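Local coordinates for CELL WALL surface anchor family protein (Streptococcus pneumoniae, PDB 2WW8) that serves as the adhesin of the bacterial pilus and probably recognises host cells through an integrin I-like domain, at residues S302-N306 against G347-Q353; A463-P469 against N488-L494; T150-V154 against V710-P714. One frame throughout, in Å; residues are numbered along the deposited sequence.

In the fold
Interaction 3 opens first along the chain, at residues 150-154, at the end of strand 148-150, and closes last, at 710-714, so its loop of more than 550 residues encloses the other two. Within it comes interaction 1, where the turn after strand 298-299 meets the loop leading to helix 359-373. Interaction 2 follows in series, opening only after interaction 1 has closed, and pairs strands 461-467 and 489-496, with helix 469-477 in the connection between them. The centres of interactions 1 and 2 are about 21 Å apart, on the part of the molecule with the parallel-sheet domain and its insertions. Interaction 3, about 66 Å from interaction 1 between centres, joins early and late chain portions in the neighbouring beta-rich region.

Interaction 1: S302-N306 against G347-Q353; sequences SLFWN and GNRLMYQ
Two aromatic side chains, F304 and W305, rest on the backbone at G347 and N348 in a loop-to-loop contact, joining the turn between strands 298-299 and 311-315 to the loop that leads into helix 359-373. The indole NE1 of W305 donates to G347 O at 2.7 Å, with an N-H...O angle of 132° and the oxygen lying 26° out of the ring plane. Farther along the indole, CZ2 and CH2 run past the N348 carbonyl, and the backbone N of L350 meets the ring at its edge. F304 CG is anti to the carbonyl carbon (chi1 -57°), which lays the ring against the G347-N348 peptide: N348 N lies over one face, 3.6 Å from F304 CD2, and N348 CB makes a CH-pi contact 4.0 Å from the ring centroid. The two aromatics leave a type I turn from S302 to W305, and within it S302 OG accepts from F304 N at 3.0 Å, an ST turn. The partner loop belongs to a domain whose magnesium site, with ligands S234, S236 and D387, is consistent with the metal-ion-dependent adhesion site of integrins; Y352 O accepts a hydrogen bond from N235 ND2, between the two serines. Q353, bent at chi2, brings its NE2 to 3.4 Å from W305 NE1, its amide almost perpendicular to the indole. Both nitrogens are donors, and one water serves them, accepting from Q353 NE2 at 3.1 Å and weakly from W305 NE1. F312 of strand 311-315 meets the W305 ring edge-to-face.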
ATOM      1  N   SER A 302      46.732  -5.012 -37.785  1.00 20.14           N
ATOM      2  CA  SER A 302      45.445  -5.686 -37.568  1.00 20.63           C
ATOM      3  C   SER A 302      44.717  -5.942 -38.870  1.00 21.17           C
ATOM      4  O   SER A 302      44.678  -5.097 -39.763  1.00 21.69           O
ATOM      5  CB  SER A 302      44.599  -4.872 -36.617  1.00 21.10           C
ATOM      6  OG  SER A 302      43.229  -5.270 -36.705  1.00 24.71           O
ATOM      7  N   LEU A 303      44.096  -7.102 -39.035  1.00 22.42           N
ATOM      8  CA  LEU A 303      43.306  -7.257 -40.259  1.00 22.70           C
ATOM      9  C   LEU A 303      42.001  -6.440 -40.294  1.00 20.69           C
ATOM     10  O   LEU A 303      41.350  -6.362 -41.333  1.00 19.97           O
ATOM     11  CB  LEU A 303      43.026  -8.727 -40.477  1.00 26.53           C
ATOM     12  CG  LEU A 303      41.963  -9.382 -39.610  1.00 32.21           C
ATOM     13  CD1 LEU A 303      40.722  -9.633 -40.558  1.00 37.37           C
ATOM     14  CD2 LEU A 303      42.647 -10.688 -39.135  1.00 40.01           C
ATOM     15  N   PHE A 304      41.655  -5.788 -39.176  1.00 18.27           N
ATOM     16  CA  PHE A 304      40.419  -5.009 -39.131  1.00 16.49           C
ATOM     17  C   PHE A 304      40.629  -3.593 -39.635  1.00 15.47           C
ATOM     18  O   PHE A 304      39.657  -2.872 -39.859  1.00 14.56           O
ATOM     19  CB  PHE A 304      39.830  -4.998 -37.723  1.00 19.61           C
ATOM     20  CG  PHE A 304      39.573  -6.376 -37.185  1.00 20.29           C
ATOM     21  CD1 PHE A 304      38.789  -7.278 -37.905  1.00 26.56           C
ATOM     22  CD2 PHE A 304      40.170  -6.776 -36.001  1.00 20.19           C
ATOM     23  CE1 PHE A 304      38.549  -8.573 -37.393  1.00 30.28           C
ATOM     24  CE2 PHE A 304      39.943  -8.061 -35.496  1.00 25.75           C
ATOM     25  CZ  PHE A 304      39.144  -8.965 -36.178  1.00 17.54           C
ATOM     26  N   TRP A 305      41.894  -3.216 -39.829  1.00 13.14           N
ATOM     27  CA  TRP A 305      42.154  -1.811 -40.158  1.00 14.45           C
ATOM     28  C   TRP A 305      43.224  -1.675 -41.225  1.00 13.21           C
ATOM     29  O   TRP A 305      44.029  -2.572 -41.347  1.00 13.84           O
ATOM     30  CB  TRP A 305      42.650  -1.082 -38.910  1.00 13.21           C
ATOM     31  CG  TRP A 305      41.687  -1.193 -37.736  1.00 15.19           C
ATOM     32  CD1 TRP A 305      41.809  -2.064 -36.667  1.00 12.98           C
ATOM     33  CD2 TRP A 305      40.481  -0.444 -37.513  1.00 10.96           C
ATOM     34  NE1 TRP A 305      40.747  -1.881 -35.786  1.00 11.25           N
ATOM     35  CE2 TRP A 305      39.925  -0.904 -36.289  1.00 12.14           C
ATOM     36  CE3 TRP A 305      39.821   0.577 -38.209  1.00 11.27           C
ATOM     37  CZ2 TRP A 305      38.727  -0.382 -35.754  1.00 10.62           C
ATOM     38  CZ3 TRP A 305      38.654   1.088 -37.679  1.00  9.43           C
ATOM     39  CH2 TRP A 305      38.119   0.603 -36.466  1.00 11.86           C
ATOM     40  N   ASN A 306      43.233  -0.599 -42.007  1.00 15.74           N
ATOM     41  CA  ASN A 306      44.419  -0.378 -42.882  1.00 16.11           C
ATOM     42  C   ASN A 306      45.742  -0.162 -42.112  1.00 15.68           C
ATOM     43  O   ASN A 306      45.808   0.339 -40.960  1.00 14.59           O
ATOM     44  CB  ASN A 306      44.157   0.841 -43.769  1.00 17.29           C
ATOM     45  CG  ASN A 306      45.001   0.819 -45.049  1.00 25.23           C
ATOM     46  OD1 ASN A 306      45.258  -0.248 -45.610  1.00 26.67           O
ATOM     47  ND2 ASN A 306      45.452   1.995 -45.504  1.00 27.88           N
ATOM     48  N   GLY A 347      38.465  -6.349 -32.094  1.00 23.53           N
ATOM     49  CA  GLY A 347      39.120  -5.151 -32.562  1.00 22.85           C
ATOM     50  C   GLY A 347      38.544  -4.491 -33.796  1.00 23.07           C
ATOM     51  O   GLY A 347      39.096  -3.460 -34.258  1.00 25.24           O
ATOM     52  N   ASN A 348      37.483  -5.070 -34.357  1.00 20.68           N
ATOM     53  CA  ASN A 348      36.828  -4.417 -35.489  1.00 20.61           C
ATOM     54  C   ASN A 348      35.950  -3.219 -35.062  1.00 20.33           C
ATOM     55  O   ASN A 348      35.571  -2.379 -35.907  1.00 20.79           O
ATOM     56  CB  ASN A 348      36.037  -5.406 -36.334  1.00 19.48           C
ATOM     57  CG  ASN A 348      35.079  -6.224 -35.515  1.00 22.68           C
ATOM     58  OD1 ASN A 348      35.478  -6.947 -34.564  1.00 23.11           O
ATOM     59  ND2 ASN A 348      33.800  -6.095 -35.848  1.00 20.84           N
ATOM     60  N   ARG A 349      35.647  -3.133 -33.771  1.00 16.84           N
ATOM     61  CA  ARG A 349      34.994  -1.945 -33.250  1.00 17.96           C
ATOM     62  C   ARG A 349      36.010  -0.899 -32.853  1.00 16.42           C
ATOM     63  O   ARG A 349      36.975  -1.182 -32.167  1.00 17.30           O
ATOM     64  CB  ARG A 349      34.105  -2.224 -32.030  1.00 18.58           C
ATOM     65  CG  ARG A 349      32.746  -2.850 -32.406  1.00 23.49           C
ATOM     66  CD  ARG A 349      32.091  -2.157 -33.624  1.00 25.96           C
ATOM     67  NE  ARG A 349      30.828  -2.734 -34.113  1.00 26.70           N
ATOM     68  CZ  ARG A 349      29.645  -2.624 -33.502  1.00 26.57           C
ATOM     69  NH1 ARG A 349      29.492  -1.953 -32.364  1.00 31.25           N
ATOM     70  NH2 ARG A 349      28.584  -3.199 -34.030  1.00 23.43           N
ATOM     71  N   LEU A 350      35.736   0.344 -33.224  1.00 15.10           N
ATOM     72  CA  LEU A 350      36.483   1.469 -32.701  1.00 13.53           C
ATOM     73  C   LEU A 350      36.532   1.462 -31.161  1.00 13.81           C
ATOM     74  O   LEU A 350      37.582   1.682 -30.578  1.00 12.02           O
ATOM     75  CB  LEU A 350      35.827   2.750 -33.220  1.00 14.82           C
ATOM     76  CG  LEU A 350      36.353   4.050 -32.554  1.00 23.83           C
ATOM     77  CD1 LEU A 350      37.726   4.324 -33.152  1.00 16.62           C
ATOM     78  CD2 LEU A 350      35.361   5.204 -32.881  1.00 25.04           C
ATOM     79  N   MET A 351      35.428   1.226 -30.450  1.00 13.57           N
ATOM     80  CA  MET A 351      35.495   1.418 -28.999  1.00 13.72           C
ATOM     81  C   MET A 351      36.362   0.404 -28.293  1.00 13.33           C
ATOM     82  O   MET A 351      36.803   0.642 -27.170  1.00 15.49           O
ATOM     83  CB  MET A 351      34.120   1.437 -28.339  1.00 14.54           C
ATOM     84  CG  MET A 351      33.194   2.526 -28.947  1.00 15.98           C
ATOM     85  SD  MET A 351      33.931   4.201 -28.643  1.00 23.60           S
ATOM     86  CE  MET A 351      34.236   4.106 -26.868  1.00 18.94           C
ATOM     87  N   TYR A 352      36.593  -0.730 -28.944  1.00 12.26           N
ATOM     88  CA  TYR A 352      37.538  -1.740 -28.416  1.00 12.49           C
ATOM     89  C   TYR A 352      38.926  -1.136 -28.222  1.00 11.90           C
ATOM     90  O   TYR A 352      39.683  -1.520 -27.297  1.00 12.83           O
ATOM     91  CB  TYR A 352      37.505  -2.889 -29.452  1.00 12.59           C
ATOM     92  CG  TYR A 352      38.398  -4.061 -29.094  1.00 13.23           C
ATOM     93  CD1 TYR A 352      39.776  -4.004 -29.311  1.00 17.13           C
ATOM     94  CD2 TYR A 352      37.860  -5.186 -28.454  1.00 17.50           C
ATOM     95  CE1 TYR A 352      40.609  -5.091 -28.941  1.00 18.81           C
ATOM     96  CE2 TYR A 352      38.677  -6.261 -28.086  1.00 17.42           C
ATOM     97  CZ  TYR A 352      40.014  -6.206 -28.367  1.00 15.37           C
ATOM     98  OH  TYR A 352      40.802  -7.265 -28.024  1.00 25.60           O
ATOM     99  N   GLN A 353      39.280  -0.180 -29.094  1.00 12.63           N
ATOM    100  CA  GLN A 353      40.634   0.378 -29.023  1.00 14.01           C
ATOM    101  C   GLN A 353      40.853   1.137 -27.709  1.00 16.24           C
ATOM    102  O   GLN A 353      42.005   1.408 -27.395  1.00 17.99           O
ATOM    103  CB  GLN A 353      40.972   1.275 -30.218  1.00 13.86           C
ATOM    104  CG  GLN A 353      40.516   0.607 -31.583  1.00 12.14           C
ATOM    105  CD  GLN A 353      41.150  -0.763 -31.809  1.00 18.06           C
ATOM    106  OE1 GLN A 353      42.327  -0.952 -31.479  1.00 17.14           O
ATOM    107  NE2 GLN A 353      40.385  -1.714 -32.374  1.00 15.13           N
TER
HETATM  108  O   HOH W   1      41.977  -4.032 -33.736  1.00 34.26           O

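Interaction 2: A463-P469 against N488-L494; sequences AAFPVKP and NGGYIWL
Strands 464-467 and 489-493 pair antiparallel in the small sheet that also holds strand 284-292, with F465-I492 and V467-G490 as hydrogen-bonded pairs. F465 N donates to I492 O at 2.7 Å, and I492 N returns a bond to F465 O. V467 and G490 are likewise joined twice, but V467 N stands 47° above the G490 carbonyl plane whereas G490 N lies in that of V467. P466, which has no N-H to give, faces Y491. Next to the A464-W493 pair, L494 N donates to A463 O in an almost straight bond (3.1 Å, 174°), and a water links that oxygen to L494 O. Y491 CG is set between its backbone N and carbonyl carbon (chi1 62°), which brings the ring to A464. There A464 CB abuts both aromatics, 3.6 Å from Y491 CD2 and 3.8 Å from W493 CE3, and Y491 CE2 overlies the rim of the indole. On the other face V467 CG2 rests 3.8 Å from I492 CD1, and L494 CD2 packs against F465 CB at 3.7 Å. M475 of the connecting helix 469-477 touches F465, V467 and I492 here, L299 of strand 298-299 touches F465 and L494, and I483 contacts Y491 and W493.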
ATOM      1  N   ALA A 463      58.572 -12.313 -36.722  1.00 13.53           N
ATOM      2  CA  ALA A 463      57.307 -12.152 -37.436  1.00 13.92           C
ATOM      3  C   ALA A 463      57.474 -11.058 -38.493  1.00 14.48           C
ATOM      4  O   ALA A 463      58.193 -10.094 -38.286  1.00 13.13           O
ATOM      5  CB  ALA A 463      56.230 -11.730 -36.460  1.00 11.81           C
ATOM      6  N   ALA A 464      56.831 -11.235 -39.646  1.00 16.98           N
ATOM      7  CA  ALA A 464      56.904 -10.232 -40.718  1.00 17.85           C
ATOM      8  C   ALA A 464      55.481  -9.891 -41.185  1.00 18.03           C
ATOM      9  O   ALA A 464      54.643 -10.775 -41.160  1.00 18.51           O
ATOM     10  CB  ALA A 464      57.743 -10.763 -41.841  1.00 17.67           C
ATOM     11  N   PHE A 465      55.186  -8.638 -41.545  1.00 14.91           N
ATOM     12  CA  PHE A 465      53.904  -8.314 -42.173  1.00 14.95           C
ATOM     13  C   PHE A 465      54.006  -8.645 -43.675  1.00 13.67           C
ATOM     14  O   PHE A 465      54.906  -8.098 -44.327  1.00 12.51           O
ATOM     15  CB  PHE A 465      53.723  -6.815 -42.004  1.00 15.25           C
ATOM     16  CG  PHE A 465      52.380  -6.320 -42.422  1.00 17.62           C
ATOM     17  CD1 PHE A 465      51.250  -6.640 -41.657  1.00 19.60           C
ATOM     18  CD2 PHE A 465      52.254  -5.571 -43.575  1.00 17.17           C
ATOM     19  CE1 PHE A 465      49.980  -6.188 -42.042  1.00 19.25           C
ATOM     20  CE2 PHE A 465      51.006  -5.107 -43.963  1.00 22.52           C
ATOM     21  CZ  PHE A 465      49.863  -5.405 -43.188  1.00 19.46           C
ATOM     22  N   PRO A 466      53.123  -9.513 -44.222  1.00 11.23           N
ATOM     23  CA  PRO A 466      53.192  -9.863 -45.625  1.00 10.95           C
ATOM     24  C   PRO A 466      52.744  -8.715 -46.549  1.00  9.54           C
ATOM     25  O   PRO A 466      51.814  -7.960 -46.263  1.00  9.33           O
ATOM     26  CB  PRO A 466      52.256 -11.086 -45.772  1.00 11.20           C
ATOM     27  CG  PRO A 466      51.737 -11.392 -44.445  1.00 13.63           C
ATOM     28  CD  PRO A 466      51.949 -10.152 -43.582  1.00 12.61           C
ATOM     29  N   VAL A 467      53.430  -8.581 -47.676  1.00  8.51           N
ATOM     30  CA  VAL A 467      53.101  -7.487 -48.555  1.00  8.58           C
ATOM     31  C   VAL A 467      52.855  -8.105 -49.924  1.00  8.38           C
ATOM     32  O   VAL A 467      53.757  -8.625 -50.561  1.00  8.40           O
ATOM     33  CB  VAL A 467      54.213  -6.405 -48.604  1.00  8.29           C
ATOM     34  CG1 VAL A 467      53.803  -5.286 -49.556  1.00  8.56           C
ATOM     35  CG2 VAL A 467      54.475  -5.774 -47.191  1.00  5.66           C
ATOM     36  N   LYS A 468      51.601  -8.086 -50.376  1.00  8.56           N
ATOM     37  CA  LYS A 468      51.354  -8.773 -51.611  1.00 10.86           C
ATOM     38  C   LYS A 468      51.889  -7.966 -52.820  1.00 10.07           C
ATOM     39  O   LYS A 468      52.061  -6.740 -52.714  1.00 10.16           O
ATOM     40  CB  LYS A 468      49.873  -9.142 -51.646  1.00 13.28           C
ATOM     41  CG  LYS A 468      48.999  -7.962 -51.907  1.00 19.49           C
ATOM     42  CD  LYS A 468      47.513  -8.394 -51.948  1.00 26.19           C
ATOM     43  CE  LYS A 468      46.572  -7.177 -51.790  1.00 29.29           C
ATOM     44  NZ  LYS A 468      45.164  -7.499 -52.125  1.00 24.99           N
ATOM     45  N   PRO A 469      52.165  -8.637 -53.945  1.00  9.94           N
ATOM     46  CA  PRO A 469      52.729  -7.944 -55.082  1.00 11.34           C
ATOM     47  C   PRO A 469      52.000  -6.628 -55.392  1.00 13.78           C
ATOM     48  O   PRO A 469      52.629  -5.624 -55.718  1.00 13.50           O
ATOM     49  CB  PRO A 469      52.511  -8.949 -56.235  1.00 12.30           C
ATOM     50  CG  PRO A 469      52.599 -10.280 -55.546  1.00  9.59           C
ATOM     51  CD  PRO A 469      51.825 -10.030 -54.291  1.00  8.26           C
ATOM     52  N   ASN A 488      56.942 -10.651 -56.850  1.00 10.09           N
ATOM     53  CA  ASN A 488      56.740 -11.647 -55.807  1.00  9.13           C
ATOM     54  C   ASN A 488      56.156 -11.059 -54.577  1.00  9.50           C
ATOM     55  O   ASN A 488      55.705 -11.773 -53.688  1.00 11.51           O
ATOM     56  CB  ASN A 488      58.081 -12.330 -55.521  1.00 11.14           C
ATOM     57  CG  ASN A 488      58.588 -13.083 -56.731  1.00  8.99           C
ATOM     58  OD1 ASN A 488      57.895 -13.987 -57.252  1.00 12.29           O
ATOM     59  ND2 ASN A 488      59.796 -12.730 -57.215  1.00  7.78           N
ATOM     60  N   GLY A 489      56.131  -9.735 -54.488  1.00  7.92           N
ATOM     61  CA  GLY A 489      55.695  -9.115 -53.267  1.00  6.71           C
ATOM     62  C   GLY A 489      56.820  -9.296 -52.268  1.00  7.46           C
ATOM     63  O   GLY A 489      57.952  -9.532 -52.679  1.00  6.45           O
ATOM     64  N   GLY A 490      56.518  -9.191 -50.973  1.00  8.29           N
ATOM     65  CA  GLY A 490      57.548  -9.268 -49.933  1.00  8.36           C
ATOM     66  C   GLY A 490      56.982  -9.237 -48.526  1.00  9.42           C
ATOM     67  O   GLY A 490      55.890  -9.760 -48.271  1.00  8.53           O
ATOM     68  N   TYR A 491      57.732  -8.630 -47.605  1.00  8.02           N
ATOM     69  CA  TYR A 491      57.408  -8.678 -46.188  1.00  9.89           C
ATOM     70  C   TYR A 491      58.146  -7.505 -45.478  1.00  9.59           C
ATOM     71  O   TYR A 491      59.084  -6.943 -46.038  1.00  7.83           O
ATOM     72  CB  TYR A 491      57.735 -10.070 -45.605  1.00  9.06           C
ATOM     73  CG  TYR A 491      59.191 -10.466 -45.659  1.00 10.83           C
ATOM     74  CD1 TYR A 491      59.717 -11.163 -46.752  1.00 15.47           C
ATOM     75  CD2 TYR A 491      60.049 -10.159 -44.602  1.00 15.29           C
ATOM     76  CE1 TYR A 491      61.066 -11.538 -46.798  1.00 15.52           C
ATOM     77  CE2 TYR A 491      61.396 -10.507 -44.647  1.00 16.79           C
ATOM     78  CZ  TYR A 491      61.892 -11.189 -45.716  1.00 18.40           C
ATOM     79  OH  TYR A 491      63.252 -11.477 -45.661  1.00 26.77           O
ATOM     80  N   ILE A 492      57.657  -7.136 -44.295  1.00  7.96           N
ATOM     81  CA  ILE A 492      58.170  -6.078 -43.466  1.00 10.81           C
ATOM     82  C   ILE A 492      58.400  -6.721 -42.089  1.00 11.39           C
ATOM     83  O   ILE A 492      57.432  -7.187 -41.458  1.00  9.58           O
ATOM     84  CB  ILE A 492      57.152  -4.886 -43.327  1.00 10.88           C
ATOM     85  CG1 ILE A 492      56.902  -4.236 -44.709  1.00  9.79           C
ATOM     86  CG2 ILE A 492      57.713  -3.887 -42.263  1.00 10.39           C
ATOM     87  CD1 ILE A 492      55.701  -3.214 -44.726  1.00  9.77           C
ATOM     88  N   TRP A 493      59.663  -6.774 -41.669  1.00 10.90           N
ATOM     89  CA  TRP A 493      59.905  -7.313 -40.326  1.00 12.60           C
ATOM     90  C   TRP A 493      59.262  -6.432 -39.283  1.00 12.06           C
ATOM     91  O   TRP A 493      59.411  -5.201 -39.347  1.00 12.75           O
ATOM     92  CB  TRP A 493      61.403  -7.329 -40.020  1.00 10.74           C
ATOM     93  CG  TRP A 493      62.206  -8.345 -40.793  1.00 16.67           C
ATOM     94  CD1 TRP A 493      63.258  -8.080 -41.647  1.00 13.30           C
ATOM     95  CD2 TRP A 493      62.052  -9.774 -40.771  1.00 13.76           C
ATOM     96  NE1 TRP A 493      63.750  -9.257 -42.144  1.00 13.07           N
ATOM     97  CE2 TRP A 493      63.024 -10.308 -41.639  1.00 12.77           C
ATOM     98  CE3 TRP A 493      61.176 -10.642 -40.120  1.00 15.24           C
ATOM     99  CZ2 TRP A 493      63.170 -11.693 -41.855  1.00 13.40           C
ATOM    100  CZ3 TRP A 493      61.319 -12.035 -40.325  1.00 17.15           C
ATOM    101  CH2 TRP A 493      62.317 -12.545 -41.199  1.00 13.57           C
ATOM    102  N   LEU A 494      58.570  -7.040 -38.312  1.00 11.58           N
ATOM    103  CA  LEU A 494      57.900  -6.296 -37.264  1.00 12.32           C
ATOM    104  C   LEU A 494      58.622  -6.192 -35.914  1.00 14.43           C
ATOM    105  O   LEU A 494      59.183  -7.193 -35.426  1.00 13.47           O
ATOM    106  CB  LEU A 494      56.505  -6.870 -36.983  1.00 13.37           C
ATOM    107  CG  LEU A 494      55.567  -7.021 -38.185  1.00 12.52           C
ATOM    108  CD1 LEU A 494      54.312  -7.792 -37.809  1.00 11.91           C
ATOM    109  CD2 LEU A 494      55.267  -5.644 -38.875  1.00 12.56           C
TER
HETATM  110  O   HOH W   2      60.340  -9.383 -36.650  1.00 12.29           O
HETATM  111  O   HOH W   3      53.808 -11.332 -52.089  1.00 43.68           O

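Interaction 3: T150-V154 against V710-P714; sequences TYPDV and VRDFP
The D153 and D712 side chains pass alongside one another, running opposite ways with their carboxylate planes 69° apart, and each reaches for the other's backbone N-H. D712 N donates to D153 OD2 at 2.9 Å in an essentially straight bond (178°), approaching from above the carboxylate plane. The return bond, D153 N to D712 OD2 at 2.8 Å, is bent and weak. With chi1 at 40°, D153 CG sits between its backbone N and carbonyl carbon, and OD1 is turned back to accept from V154 N. The two OD2 atoms come within 3.4 Å, a like-charge approach probably eased by arginines: R182 forms a salt bridge with D153 OD2, and R697 with D712 OD1. P152 CD is 3.4 Å from D712 CG. Beside it the Y151 ring, inclined to that carboxylate, meets the F713 carbonyl carbon at its edge and extends alongside P714, Y151 OH 3.3 Å from P714 CB. The loop after strand 148-150 is thus fastened to strand 711-712, which pairs with strand 699-701 at the margin of the Ig-like domain's sheet. R182 of strand 171-184 also hydrogen-bonds to D712 O through NH1 and makes a cation-pi contact with Y151, while L189 of strand 187-196 packs against R711, F713 and P714.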
ATOM      1  N   THR A 150      -5.610  12.521  14.490  1.00 17.87           N
ATOM      2  CA  THR A 150      -4.407  13.175  15.033  1.00 17.22           C
ATOM      3  C   THR A 150      -3.493  12.099  15.656  1.00 18.29           C
ATOM      4  O   THR A 150      -3.933  11.301  16.501  1.00 19.37           O
ATOM      5  CB  THR A 150      -4.757  14.291  16.027  1.00 18.97           C
ATOM      6  OG1 THR A 150      -5.530  15.301  15.358  1.00 21.94           O
ATOM      7  CG2 THR A 150      -3.512  14.982  16.599  1.00 18.06           C
ATOM      8  N   TYR A 151      -2.245  12.039  15.190  1.00 15.23           N
ATOM      9  CA  TYR A 151      -1.228  11.150  15.766  1.00 15.71           C
ATOM     10  C   TYR A 151      -0.886  11.617  17.151  1.00 14.42           C
ATOM     11  O   TYR A 151      -0.470  12.765  17.323  1.00 15.61           O
ATOM     12  CB  TYR A 151       0.047  11.127  14.935  1.00 15.35           C
ATOM     13  CG  TYR A 151      -0.070  10.341  13.647  1.00 14.83           C
ATOM     14  CD1 TYR A 151      -0.295   8.961  13.683  1.00 15.86           C
ATOM     15  CD2 TYR A 151       0.117  10.942  12.410  1.00 16.77           C
ATOM     16  CE1 TYR A 151      -0.394   8.231  12.541  1.00 11.21           C
ATOM     17  CE2 TYR A 151       0.044  10.186  11.226  1.00 19.29           C
ATOM     18  CZ  TYR A 151      -0.177   8.826  11.317  1.00 18.13           C
ATOM     19  OH  TYR A 151      -0.274   8.079  10.155  1.00 15.57           O
ATOM     20  N   PRO A 152      -1.077  10.750  18.153  1.00 13.81           N
ATOM     21  CA  PRO A 152      -0.765  11.253  19.507  1.00 14.25           C
ATOM     22  C   PRO A 152       0.710  11.629  19.701  1.00 12.94           C
ATOM     23  O   PRO A 152       0.930  12.621  20.359  1.00 14.50           O
ATOM     24  CB  PRO A 152      -1.108  10.073  20.412  1.00 13.74           C
ATOM     25  CG  PRO A 152      -2.256   9.410  19.638  1.00 15.80           C
ATOM     26  CD  PRO A 152      -1.812   9.477  18.191  1.00 13.07           C
ATOM     27  N   ASP A 153       1.651  10.864  19.138  1.00 11.93           N
ATOM     28  CA  ASP A 153       3.059  10.971  19.450  1.00 11.12           C
ATOM     29  C   ASP A 153       3.600  12.383  19.156  1.00 12.29           C
ATOM     30  O   ASP A 153       4.296  12.961  19.983  1.00 10.59           O
ATOM     31  CB  ASP A 153       3.936   9.966  18.706  1.00 10.63           C
ATOM     32  CG  ASP A 153       3.550   9.733  17.217  1.00 12.05           C
ATOM     33  OD1 ASP A 153       2.939  10.559  16.500  1.00 13.92           O
ATOM     34  OD2 ASP A 153       3.949   8.680  16.700  1.00 13.19           O
ATOM     35  N   VAL A 154       3.304  12.900  17.968  1.00 12.63           N
ATOM     36  CA  VAL A 154       3.797  14.228  17.573  1.00 12.27           C
ATOM     37  C   VAL A 154       2.656  15.142  17.174  1.00 14.24           C
ATOM     38  O   VAL A 154       2.906  16.269  16.755  1.00 16.56           O
ATOM     39  CB  VAL A 154       4.900  14.184  16.493  1.00 12.43           C
ATOM     40  CG1 VAL A 154       6.091  13.379  17.008  1.00 11.23           C
ATOM     41  CG2 VAL A 154       4.326  13.580  15.183  1.00 10.58           C
ATOM     42  N   VAL A 710       8.086   5.560  21.015  1.00 15.91           N
ATOM     43  CA  VAL A 710       6.810   5.018  20.660  1.00 14.28           C
ATOM     44  C   VAL A 710       6.401   5.726  19.377  1.00 14.43           C
ATOM     45  O   VAL A 710       6.451   6.963  19.256  1.00 15.81           O
ATOM     46  CB  VAL A 710       5.767   5.342  21.732  1.00 16.00           C
ATOM     47  CG1 VAL A 710       4.634   4.389  21.552  1.00 16.56           C
ATOM     48  CG2 VAL A 710       6.358   5.099  23.065  1.00 21.84           C
ATOM     49  N   ARG A 711       6.002   4.927  18.407  1.00 12.17           N
ATOM     50  CA  ARG A 711       5.441   5.454  17.171  1.00 12.60           C
ATOM     51  C   ARG A 711       3.976   4.987  16.994  1.00 13.12           C
ATOM     52  O   ARG A 711       3.732   3.793  17.053  1.00 11.42           O
ATOM     53  CB  ARG A 711       6.248   4.938  15.962  1.00 12.32           C
ATOM     54  CG  ARG A 711       7.808   4.971  16.085  1.00 13.98           C
ATOM     55  CD  ARG A 711       8.230   6.388  16.330  1.00 14.46           C
ATOM     56  NE  ARG A 711       9.675   6.563  16.219  1.00 14.35           N
ATOM     57  CZ  ARG A 711      10.347   7.479  16.894  1.00 16.16           C
ATOM     58  NH1 ARG A 711       9.709   8.259  17.762  1.00 17.38           N
ATOM     59  NH2 ARG A 711      11.659   7.600  16.735  1.00 13.12           N
ATOM     60  N   ASP A 712       3.049   5.911  16.738  1.00 12.78           N
ATOM     61  CA  ASP A 712       1.650   5.632  16.482  1.00 14.66           C
ATOM     62  C   ASP A 712       1.372   5.126  15.062  1.00 14.81           C
ATOM     63  O   ASP A 712       1.905   5.634  14.094  1.00 15.24           O
ATOM     64  CB  ASP A 712       0.779   6.876  16.748  1.00 15.01           C
ATOM     65  CG  ASP A 712       0.642   7.152  18.230  1.00 17.87           C
ATOM     66  OD1 ASP A 712      -0.072   6.349  18.866  1.00 19.18           O
ATOM     67  OD2 ASP A 712       1.314   8.078  18.775  1.00 15.90           O
ATOM     68  N   PHE A 713       0.501   4.132  14.974  1.00 13.13           N
ATOM     69  CA  PHE A 713      -0.148   3.740  13.728  1.00 15.90           C
ATOM     70  C   PHE A 713      -1.380   4.625  13.467  1.00 17.51           C
ATOM     71  O   PHE A 713      -2.081   5.040  14.410  1.00 18.68           O
ATOM     72  CB  PHE A 713      -0.687   2.291  13.883  1.00 13.73           C
ATOM     73  CG  PHE A 713       0.382   1.236  13.790  1.00 14.56           C
ATOM     74  CD1 PHE A 713       1.124   0.870  14.901  1.00 15.92           C
ATOM     75  CD2 PHE A 713       0.518   0.508  12.610  1.00 15.12           C
ATOM     76  CE1 PHE A 713       2.089  -0.153  14.791  1.00 13.39           C
ATOM     77  CE2 PHE A 713       1.448  -0.498  12.476  1.00 15.62           C
ATOM     78  CZ  PHE A 713       2.230  -0.835  13.577  1.00 15.51           C
ATOM     79  N   PRO A 714      -1.731   4.834  12.191  1.00 18.32           N
ATOM     80  CA  PRO A 714      -2.978   5.574  11.947  1.00 17.53           C
ATOM     81  C   PRO A 714      -4.217   4.662  12.149  1.00 19.60           C
ATOM     82  O   PRO A 714      -4.024   3.450  12.177  1.00 19.11           O
ATOM     83  CB  PRO A 714      -2.834   5.982  10.481  1.00 18.60           C
ATOM     84  CG  PRO A 714      -2.011   4.883   9.870  1.00 16.96           C
ATOM     85  CD  PRO A 714      -1.047   4.435  10.944  1.00 18.54           C
TER